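Transcriptional activator HlyU (Vibrio cholerae, PDB 4K2E) activates transcription of the hemolysin gene hlyA and may promote expression of other virulence determinants as a winged-helix DNA-binding regulator. Local coordinates at residues A[32-37]-A[66-71]. Sequence-based numbering, arbitrary orientation.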
loop_
_atom_site.group_PDB
_atom_site.type_symbol
_atom_site.label_atom_id
_atom_site.label_comp_id
_atom_site.label_asym_id
_atom_site.label_seq_id
_atom_site.Cartn_x
_atom_site.Cartn_y
_atom_site.Cartn_z
ATOM N N MET A 32 -2.722 5.598 0.464
ATOM C CA MET A 32 -2.647 4.914 1.758
ATOM C C MET A 32 -1.367 5.023 2.569
ATOM O O MET A 32 -1.358 4.720 3.769
ATOM C CB MET A 32 -2.978 3.417 1.576
ATOM C CG MET A 32 -4.354 3.260 0.911
ATOM S SD MET A 32 -4.664 1.472 0.719
ATOM C CE MET A 32 -4.433 0.996 2.412
ATOM N N ALA A 33 -0.269 5.374 1.904
ATOM C CA ALA A 33 1.046 5.260 2.494
ATOM C C ALA A 33 1.385 6.509 3.293
ATOM O O ALA A 33 2.360 7.188 3.008
ATOM C CB ALA A 33 2.087 5.046 1.404
ATOM N N ASN A 34 0.586 6.789 4.312
ATOM C CA ASN A 34 0.786 7.971 5.142
ATOM C C ASN A 34 0.036 7.675 6.429
ATOM O O ASN A 34 -1.099 7.242 6.362
ATOM C CB ASN A 34 0.184 9.191 4.454
ATOM C CG ASN A 34 0.147 10.392 5.360
ATOM O OD1 ASN A 34 -0.803 10.577 6.102
ATOM N ND2 ASN A 34 1.205 11.187 5.338
ATOM N N GLU A 35 0.668 7.871 7.579
ATOM C CA GLU A 35 0.061 7.383 8.812
ATOM C C GLU A 35 -1.308 7.998 9.069
ATOM O O GLU A 35 -2.242 7.293 9.448
ATOM C CB GLU A 35 0.991 7.532 10.008
ATOM C CG GLU A 35 2.030 6.407 10.071
ATOM C CD GLU A 35 2.958 6.502 11.255
ATOM O OE1 GLU A 35 2.509 6.933 12.343
ATOM O OE2 GLU A 35 4.145 6.141 11.085
ATOM N N ARG A 36 -1.440 9.297 8.821
ATOM C CA ARG A 36 -2.731 9.954 9.057
ATOM C C ARG A 36 -3.816 9.513 8.040
ATOM O O ARG A 36 -4.958 9.192 8.418
ATOM C CB ARG A 36 -2.583 11.483 9.100
ATOM C CG ARG A 36 -1.629 12.011 10.164
ATOM C CD ARG A 36 -1.933 11.372 11.528
ATOM N NE ARG A 36 -1.451 12.182 12.627
ATOM C CZ ARG A 36 -1.950 12.132 13.862
ATOM N NH1 ARG A 36 -2.952 11.306 14.158
ATOM N NH2 ARG A 36 -1.455 12.924 14.799
ATOM N N ARG A 37 -3.472 9.460 6.751
ATOM C CA ARG A 37 -4.475 9.021 5.777
ATOM C C ARG A 37 -4.903 7.574 6.015
ATOM O O ARG A 37 -6.099 7.264 5.947
ATOM C CB ARG A 37 -4.023 9.230 4.322
ATOM C CG ARG A 37 -3.948 10.681 3.913
ATOM C CD ARG A 37 -3.632 10.911 2.431
ATOM N NE ARG A 37 -2.444 10.210 1.889
ATOM C CZ ARG A 37 -1.218 10.720 1.762
ATOM N NH1 ARG A 37 -0.926 11.947 2.199
ATOM N NH2 ARG A 37 -0.252 9.980 1.205
ATOM N N SER A 66 -8.120 18.450 7.133
ATOM C CA SER A 66 -8.710 18.800 5.840
ATOM C C SER A 66 -7.818 18.450 4.640
ATOM O O SER A 66 -8.334 18.070 3.606
ATOM C CB SER A 66 -9.157 20.271 5.798
ATOM O OG SER A 66 -8.070 21.151 5.600
ATOM N N GLN A 67 -6.494 18.529 4.790
ATOM C CA GLN A 67 -5.590 18.264 3.677
ATOM C C GLN A 67 -5.519 16.759 3.397
ATOM O O GLN A 67 -5.506 16.318 2.233
ATOM C CB GLN A 67 -4.191 18.805 3.962
ATOM C CG GLN A 67 -4.070 20.335 3.953
ATOM C CD GLN A 67 -4.223 20.953 5.336
ATOM O OE1 GLN A 67 -4.107 20.269 6.352
ATOM N NE2 GLN A 67 -4.476 22.259 5.377
ATOM N N HIS A 68 -5.485 15.975 4.474
ATOM C CA HIS A 68 -5.524 14.520 4.332
ATOM C C HIS A 68 -6.829 14.094 3.675
ATOM O O HIS A 68 -6.840 13.249 2.771
ATOM C CB HIS A 68 -5.364 13.835 5.703
ATOM C CG HIS A 68 -4.049 14.125 6.342
ATOM N ND1 HIS A 68 -2.852 13.824 5.728
ATOM C CD2 HIS A 68 -3.734 14.740 7.503
ATOM C CE1 HIS A 68 -1.856 14.214 6.500
ATOM N NE2 HIS A 68 -2.365 14.776 7.580
ATOM N N LEU A 69 -7.935 14.662 4.148
ATOM C CA LEU A 69 -9.222 14.315 3.590
ATOM C C LEU A 69 -9.285 14.737 2.131
ATOM O O LEU A 69 -9.873 14.037 1.293
ATOM C CB LEU A 69 -10.367 14.948 4.387
ATOM C CG LEU A 69 -10.548 14.452 5.829
ATOM C CD1 LEU A 69 -11.560 15.346 6.576
ATOM C CD2 LEU A 69 -10.964 12.979 5.921
ATOM N N ALA A 70 -8.646 15.857 1.816
ATOM C CA ALA A 70 -8.684 16.393 0.465
ATOM C C ALA A 70 -7.988 15.432 -0.513
ATOM O O ALA A 70 -8.476 15.197 -1.634
ATOM C CB ALA A 70 -8.054 17.747 0.421
ATOM N N TRP A 71 -6.840 14.915 -0.083
ATOM C CA TRP A 71 -6.120 13.899 -0.833
ATOM C C TRP A 71 -6.979 12.652 -1.019
ATOM O O TRP A 71 -7.125 12.163 -2.143
ATOM C CB TRP A 71 -4.807 13.570 -0.108
ATOM C CG TRP A 71 -3.821 12.677 -0.868
ATOM C CD1 TRP A 71 -4.091 11.502 -1.524
ATOM C CD2 TRP A 71 -2.412 12.876 -0.967
ATOM N NE1 TRP A 71 -2.919 10.971 -2.042
ATOM C CE2 TRP A 71 -1.880 11.797 -1.708
ATOM C CE3 TRP A 71 -1.545 13.869 -0.501
ATOM C CZ2 TRP A 71 -0.524 11.695 -2.001
ATOM C CZ3 TRP A 71 -0.201 13.765 -0.796
ATOM C CH2 TRP A 71 0.293 12.684 -1.534
HETATM O O HOH W 1 -2.328 14.058 3.173
#
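R37 reaches across to H68 and W71, passing the first with its CG and lying on the second from CD outward. CB sits on the first turn of helix 35-40, and CG of R37, the next atom out, lies 3.8 Å from ND1 of H68. CD then settles over the five-membered ring of W71 in a CH-pi contact, and NE follows over CG and CD2 of the indole. A bend at chi3 (-52°) lays the guanidinium flat on the indole, with planes 10° apart and CZ of R37 3.6 Å from the centroid of the six-membered ring of W71, a cation-pi stack. NH1 lies over CE3 and NH2 over CZ2, while CB of N34 covers the opposite guanidinium face, sandwiching the cation. Its rotation is fixed by hydrogen bonds from NE to the carbonyl oxygen of A31 and from NH2 to that of K30, at the end of helix 16-32. NH1 of R37 gives a 2.7 Å hydrogen bond to a water that also bonds ND1 of H68. Beside this stack, R36 places CB over the centre of the H68 imidazole, 3.7 Å from its centroid. N34 is the N-cap of helix 35-40: its OD1 takes the R37 backbone N-H on an in-plane lone pair at 3.0 Å. The contact thus docks the start of helix 35-40 against helix 62-74, the second helix of the predicted helix-turn-helix, within the winged-helix fold of the ArsR family.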